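Local coordinates for protein GCN5-related N-acetyltransferase (PDB 2OZG) that binds coenzyme A and probably transfers acetyl groups as a GCN5-related N-acetyltransferase, possibly onto aminoglycosides, at residues D145-Q150 and T247-H252; A152-E157 and N239-S244. All blocks are in the same frame, centred on the assembly; numbering follows the deposited sequence.

Contact 1 (D145-Q150 and T247-H252); sequences DSIQIQ and TFIANH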
loop_
_atom_site.group_PDB
_atom_site.type_symbol
_atom_site.label_atom_id
_atom_site.label_comp_id
_atom_site.label_asym_id
_atom_site.label_seq_id
_atom_site.Cartn_x
_atom_site.Cartn_y
_atom_site.Cartn_z
ATOM N N ASP A 145 -9.260 5.498 19.807
ATOM C CA ASP A 145 -9.091 6.818 20.372
ATOM C C ASP A 145 -10.054 7.916 19.854
ATOM O O ASP A 145 -9.957 9.071 20.284
ATOM C CB ASP A 145 -7.619 7.246 20.280
ATOM C CG ASP A 145 -7.163 7.465 18.874
ATOM O OD1 ASP A 145 -8.002 7.372 17.943
ATOM O OD2 ASP A 145 -5.938 7.738 18.709
ATOM N N SER A 146 -10.950 7.569 18.929
ATOM C CA SER A 146 -11.939 8.493 18.428
ATOM C C SER A 146 -13.265 8.332 19.185
ATOM O O SER A 146 -14.149 9.168 19.062
ATOM C CB SER A 146 -12.164 8.293 16.926
ATOM O OG SER A 146 -12.944 7.127 16.684
ATOM N N ILE A 147 -13.380 7.317 20.047
ATOM C CA ILE A 147 -14.675 7.056 20.750
ATOM C C ILE A 147 -14.994 8.094 21.780
ATOM O O ILE A 147 -16.108 8.641 21.806
ATOM C CB ILE A 147 -14.710 5.673 21.362
ATOM C CG1 ILE A 147 -14.644 4.652 20.215
ATOM C CG2 ILE A 147 -16.014 5.489 22.148
ATOM C CD1 ILE A 147 -14.346 3.210 20.655
ATOM N N GLN A 148 -14.013 8.366 22.632
ATOM C CA GLN A 148 -14.113 9.443 23.585
ATOM C C GLN A 148 -15.463 9.518 24.310
ATOM O O GLN A 148 -16.144 10.537 24.284
ATOM C CB GLN A 148 -13.796 10.772 22.875
ATOM C CG GLN A 148 -12.396 10.827 22.219
ATOM C CD GLN A 148 -12.263 11.948 21.174
ATOM O OE1 GLN A 148 -13.162 12.789 21.029
ATOM N NE2 GLN A 148 -11.130 11.967 20.451
ATOM N N ILE A 149 -15.859 8.398 24.903
ATOM C CA ILE A 149 -17.027 8.328 25.767
ATOM C C ILE A 149 -16.524 7.751 27.077
ATOM O O ILE A 149 -15.810 6.741 27.071
ATOM C CB ILE A 149 -18.178 7.455 25.198
ATOM C CG1 ILE A 149 -18.812 8.172 23.999
ATOM C CG2 ILE A 149 -19.259 7.170 26.310
ATOM C CD1 ILE A 149 -19.707 7.351 23.167
ATOM N N GLN A 150 -16.814 8.461 28.169
ATOM C CA GLN A 150 -16.547 7.980 29.518
ATOM C C GLN A 150 -17.839 8.219 30.318
ATOM O O GLN A 150 -17.948 9.174 31.070
ATOM C CB GLN A 150 -15.337 8.658 30.166
ATOM C CG GLN A 150 -15.058 8.156 31.630
ATOM C CD GLN A 150 -14.692 6.649 31.768
ATOM O OE1 GLN A 150 -13.885 6.107 31.002
ATOM N NE2 GLN A 150 -15.255 6.000 32.783
ATOM N N THR A 247 -18.010 3.163 26.605
ATOM C CA THR A 247 -17.012 3.520 27.622
ATOM C C THR A 247 -15.965 2.418 27.780
ATOM O O THR A 247 -14.760 2.674 27.802
ATOM C CB THR A 247 -17.652 3.795 28.997
ATOM O OG1 THR A 247 -18.562 4.886 28.889
ATOM C CG2 THR A 247 -16.610 4.160 30.025
ATOM N N PHE A 248 -16.425 1.173 27.848
ATOM C CA PHE A 248 -15.517 0.054 28.043
ATOM C C PHE A 248 -14.504 -0.029 26.859
ATOM O O PHE A 248 -13.286 -0.095 27.021
ATOM C CB PHE A 248 -16.386 -1.172 28.202
ATOM C CG PHE A 248 -15.630 -2.490 28.332
ATOM C CD1 PHE A 248 -15.052 -2.849 29.516
ATOM C CD2 PHE A 248 -15.546 -3.355 27.258
ATOM C CE1 PHE A 248 -14.364 -4.068 29.649
ATOM C CE2 PHE A 248 -14.836 -4.571 27.372
ATOM C CZ PHE A 248 -14.265 -4.921 28.578
ATOM N N ILE A 249 -15.032 0.037 25.660
ATOM C CA ILE A 249 -14.245 0.001 24.462
ATOM C C ILE A 249 -13.299 1.196 24.372
ATOM O O ILE A 249 -12.146 1.010 24.033
ATOM C CB ILE A 249 -15.153 -0.051 23.257
ATOM C CG1 ILE A 249 -15.950 -1.350 23.287
ATOM C CG2 ILE A 249 -14.372 0.014 21.992
ATOM C CD1 ILE A 249 -17.089 -1.345 22.266
ATOM N N ALA A 250 -13.788 2.405 24.673
ATOM C CA ALA A 250 -12.943 3.634 24.654
ATOM C C ALA A 250 -11.802 3.442 25.617
ATOM O O ALA A 250 -10.703 3.939 25.401
ATOM C CB ALA A 250 -13.732 4.855 25.083
ATOM N N ASN A 251 -12.040 2.660 26.680
ATOM C CA ASN A 251 -10.994 2.430 27.654
ATOM C C ASN A 251 -9.894 1.453 27.230
ATOM O O ASN A 251 -8.995 1.191 27.979
ATOM C CB ASN A 251 -11.588 2.143 29.057
ATOM C CG ASN A 251 -12.022 3.405 29.755
ATOM O OD1 ASN A 251 -11.452 4.466 29.530
ATOM N ND2 ASN A 251 -13.023 3.306 30.589
ATOM N N HIS A 252 -9.974 0.939 26.017
ATOM C CA HIS A 252 -8.920 0.088 25.449
ATOM C C HIS A 252 -7.950 0.879 24.537
ATOM O O HIS A 252 -7.014 0.296 23.981
ATOM C CB HIS A 252 -9.516 -1.027 24.589
ATOM C CG HIS A 252 -10.080 -2.169 25.372
ATOM N ND1 HIS A 252 -11.294 -2.099 26.007
ATOM C CD2 HIS A 252 -9.591 -3.405 25.625
ATOM C CE1 HIS A 252 -11.533 -3.254 26.612
ATOM N NE2 HIS A 252 -10.518 -4.064 26.390
#

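Contact 2 (A152-E157 and N239-S244); sequences ASLPLE and NPAVQS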
loop_
_atom_site.group_PDB
_atom_site.type_symbol
_atom_site.label_atom_id
_atom_site.label_comp_id
_atom_site.label_asym_id
_atom_site.label_seq_id
_atom_site.Cartn_x
_atom_site.Cartn_y
_atom_site.Cartn_z
ATOM N N ALA A 152 -19.713 5.612 32.255
ATOM C CA ALA A 152 -19.821 4.253 32.797
ATOM C C ALA A 152 -21.005 4.106 33.749
ATOM O O ALA A 152 -20.834 3.971 34.947
ATOM C CB ALA A 152 -18.530 3.874 33.512
ATOM N N SER A 153 -22.196 4.126 33.184
ATOM C CA SER A 153 -23.422 3.984 33.928
ATOM C C SER A 153 -23.483 2.644 34.678
ATOM O O SER A 153 -23.918 2.577 35.815
ATOM C CB SER A 153 -24.578 3.997 32.913
ATOM O OG SER A 153 -24.485 5.086 32.021
ATOM N N LEU A 154 -23.067 1.579 33.991
ATOM C CA LEU A 154 -23.153 0.194 34.464
ATOM C C LEU A 154 -21.777 -0.429 34.454
ATOM O O LEU A 154 -20.932 -0.066 33.624
ATOM C CB LEU A 154 -24.053 -0.639 33.529
ATOM C CG LEU A 154 -25.454 -0.085 33.323
ATOM C CD1 LEU A 154 -26.222 -0.953 32.394
ATOM C CD2 LEU A 154 -26.188 0.054 34.643
ATOM N N PRO A 155 -21.512 -1.312 35.433
ATOM C CA PRO A 155 -20.261 -1.997 35.450
ATOM C C PRO A 155 -20.218 -3.146 34.480
ATOM O O PRO A 155 -21.247 -3.656 34.069
ATOM C CB PRO A 155 -20.191 -2.576 36.865
ATOM C CG PRO A 155 -21.512 -2.688 37.315
ATOM C CD PRO A 155 -22.297 -1.593 36.638
ATOM N N LEU A 156 -19.007 -3.556 34.170
ATOM C CA LEU A 156 -18.755 -4.721 33.362
ATOM C C LEU A 156 -18.056 -5.733 34.236
ATOM O O LEU A 156 -17.292 -5.361 35.114
ATOM C CB LEU A 156 -17.909 -4.399 32.132
ATOM C CG LEU A 156 -18.803 -3.870 31.020
ATOM C CD1 LEU A 156 -18.855 -2.398 31.098
ATOM C CD2 LEU A 156 -18.319 -4.346 29.698
ATOM N N GLU A 157 -18.334 -6.998 33.961
ATOM C CA GLU A 157 -17.849 -8.121 34.724
ATOM C C GLU A 157 -17.442 -9.259 33.794
ATOM O O GLU A 157 -18.235 -9.654 32.990
ATOM C CB GLU A 157 -18.984 -8.620 35.597
ATOM C CG GLU A 157 -18.560 -9.683 36.563
ATOM C CD GLU A 157 -19.736 -10.344 37.283
ATOM O OE1 GLU A 157 -20.895 -9.882 37.118
ATOM O OE2 GLU A 157 -19.487 -11.331 37.998
ATOM N N ASN A 239 -30.144 2.088 27.050
ATOM C CA ASN A 239 -29.146 3.129 26.839
ATOM C C ASN A 239 -27.966 3.090 27.821
ATOM O O ASN A 239 -26.832 3.333 27.423
ATOM C CB ASN A 239 -29.806 4.502 26.857
ATOM C CG ASN A 239 -28.826 5.594 26.514
ATOM O OD1 ASN A 239 -28.030 5.514 25.534
ATOM N ND2 ASN A 239 -28.849 6.599 27.327
ATOM N N PRO A 240 -28.231 2.845 29.126
ATOM C CA PRO A 240 -27.093 2.659 30.046
ATOM C C PRO A 240 -26.147 1.515 29.585
ATOM O O PRO A 240 -24.958 1.596 29.799
ATOM C CB PRO A 240 -27.772 2.323 31.343
ATOM C CG PRO A 240 -29.100 3.029 31.243
ATOM C CD PRO A 240 -29.505 2.837 29.848
ATOM N N ALA A 241 -26.687 0.470 28.954
ATOM C CA ALA A 241 -25.826 -0.607 28.436
ATOM C C ALA A 241 -25.037 -0.090 27.256
ATOM O O ALA A 241 -23.872 -0.421 27.132
ATOM C CB ALA A 241 -26.617 -1.846 28.068
ATOM N N VAL A 242 -25.660 0.736 26.408
ATOM C CA VAL A 242 -24.958 1.311 25.258
ATOM C C VAL A 242 -23.823 2.230 25.693
ATOM O O VAL A 242 -22.711 2.078 25.205
ATOM C CB VAL A 242 -25.864 2.033 24.220
ATOM C CG1 VAL A 242 -25.015 2.547 23.056
ATOM C CG2 VAL A 242 -26.949 1.118 23.675
ATOM N N GLN A 243 -24.074 3.143 26.632
ATOM C CA GLN A 243 -23.007 4.046 27.135
ATOM C C GLN A 243 -21.855 3.270 27.762
ATOM O O GLN A 243 -20.665 3.613 27.620
ATOM C CB GLN A 243 -23.552 5.024 28.169
ATOM C CG GLN A 243 -24.584 6.005 27.650
ATOM C CD GLN A 243 -24.090 6.972 26.513
ATOM O OE1 GLN A 243 -22.889 7.127 26.277
ATOM N NE2 GLN A 243 -25.049 7.645 25.841
ATOM N N SER A 244 -22.222 2.216 28.460
ATOM C CA SER A 244 -21.276 1.350 29.156
ATOM C C SER A 244 -20.416 0.561 28.173
ATOM O O SER A 244 -19.227 0.404 28.346
ATOM C CB SER A 244 -22.046 0.472 30.148
ATOM O OG SER A 244 -22.591 1.262 31.240
HETATM O O HOH W 1 -18.615 1.023 31.585
#

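Contact 1 (D145-Q150 and T247-H252)
Gln150 carries CG trans to its main-chain nitrogen (chi1 179°), and a bend at chi2 (63°) then brings its amide over Thr247 and on to Asn251 near the end of helix 239-250. Asn251 ND2 donates to Gln150 OE1 at 3.0 Å, arriving in the carbonyl plane on a lone pair. The two amide planes lie only 28° apart, so this one hydrogen bond joins nearly coplanar groups. Asn251 OD1 also stands close to Gln150 OE1, but two acceptors cannot bond, and OD1 is hydrogen-bonded instead to Arg253. The methyl of Thr247 lies against the glutamine amide as a whole, CG2 being 3.5 Å from Gln150 OE1 and 3.6 Å from both Gln150 CD and NE2. The threonine hydroxyl is engaged by backbone on two fronts: OG1 is hydrogen-bonded to Gln243 O one helical turn back and to His151 N in the loop.

Apolar contact comes from Ile147, earlier in the loop. It lays CG2 against Ala250 CB at 3.8 Å, while its CD1 presses on Ile249 CG2 at 3.5 Å, closer than usual for two carbons. The loop chain itself also comes down on the helix: Ile149 O is 3.4 Å from Ala250 CB and accepts a CA-H...O contact from Thr247 CA at 3.5 Å.

Asn251 also touches a bound coenzyme A, and its O accepts from Arg92 of a second subunit, whose Gly93 packs on Gln150. Within the chain, the loop between strands 132-143 and 156-158 covers one flank of helix 239-250, whereas Phe248 and Ile249 face strands 211-222 and 227-236.

Contact 2 (A152-E157 and N239-S244)
Ser244 and Leu154 meet through a hydrogen bond from the loop backbone to a helix side chain: Leu154 N donates to Ser244 OG at 2.8 Å, with an N-H...O angle of 148°. The same hydroxyl, Ser244 OG, donates to Pro240 O, also at 2.8 Å, one turn back in the helix. The serine torsion makes this double use of the hydroxyl possible, since chi1 of -68° sets OG beside its own backbone N and turns it back along the helix. Pro240 O thereby accepts twice, Ser244 N and Ser244 OG reaching it from opposite faces of its plane. As Ser244 is buried, these bonds satisfy a hydroxyl that lies inside the interface.

A water adds a looser polar link, donating to Leu154 O at 3.3 Å and only weakly to Ser244 O.

The contact joins the chain leading into strand 156-158 to the start of helix 239-250, a helix that belongs to the second GNAT-family region of the protein. Strand 156-158 pairs antiparallel with strand 202-206, and Leu154, Leu156 and Ser244 all touch Ile206 of that strand, which brings helix and strands together.

Apolar packing accompanies the polar link. Leu154 reaches over the first turn of the helix, its CD1 resting 3.8 Å from Pro240 CB and 3.7 Å from Pro240 C, with Ala241 CB farther off. The leucine and proline side chains lie at a slant to each other. Ser153 uses its CB, which comes to 3.9 Å from Pro240 CB, and its OG lies near Gln243 CB without bonding to it. Leu156 makes a lighter contact, bringing CD1 to 3.9 Å from Ser244 O, while it also packs on Tyr204 and Ile216 of the neighbouring strands.

Contacts 1 and 2 lie with centres 12 Å apart and fasten one connection, between strands 132-143 and 156-158, to successive turns of helix 239-250. Because residues 152-157 meet the beginning of the helix and 145-150 its end, the connection runs antiparallel to it, and contact 2 is nested within the chain loop closed by contact 1. The two also touch directly: Phe248 CG packs 3.5 Å from Leu156 CD2, and Ile149 CG2 lies near Gln243 OE1. Contact 1 borders coenzyme A, whereas contact 2 lies farther from it. The shared helix meets a second subunit near its end and a third near its start, where Asn239 packs on Thr368 of that subunit.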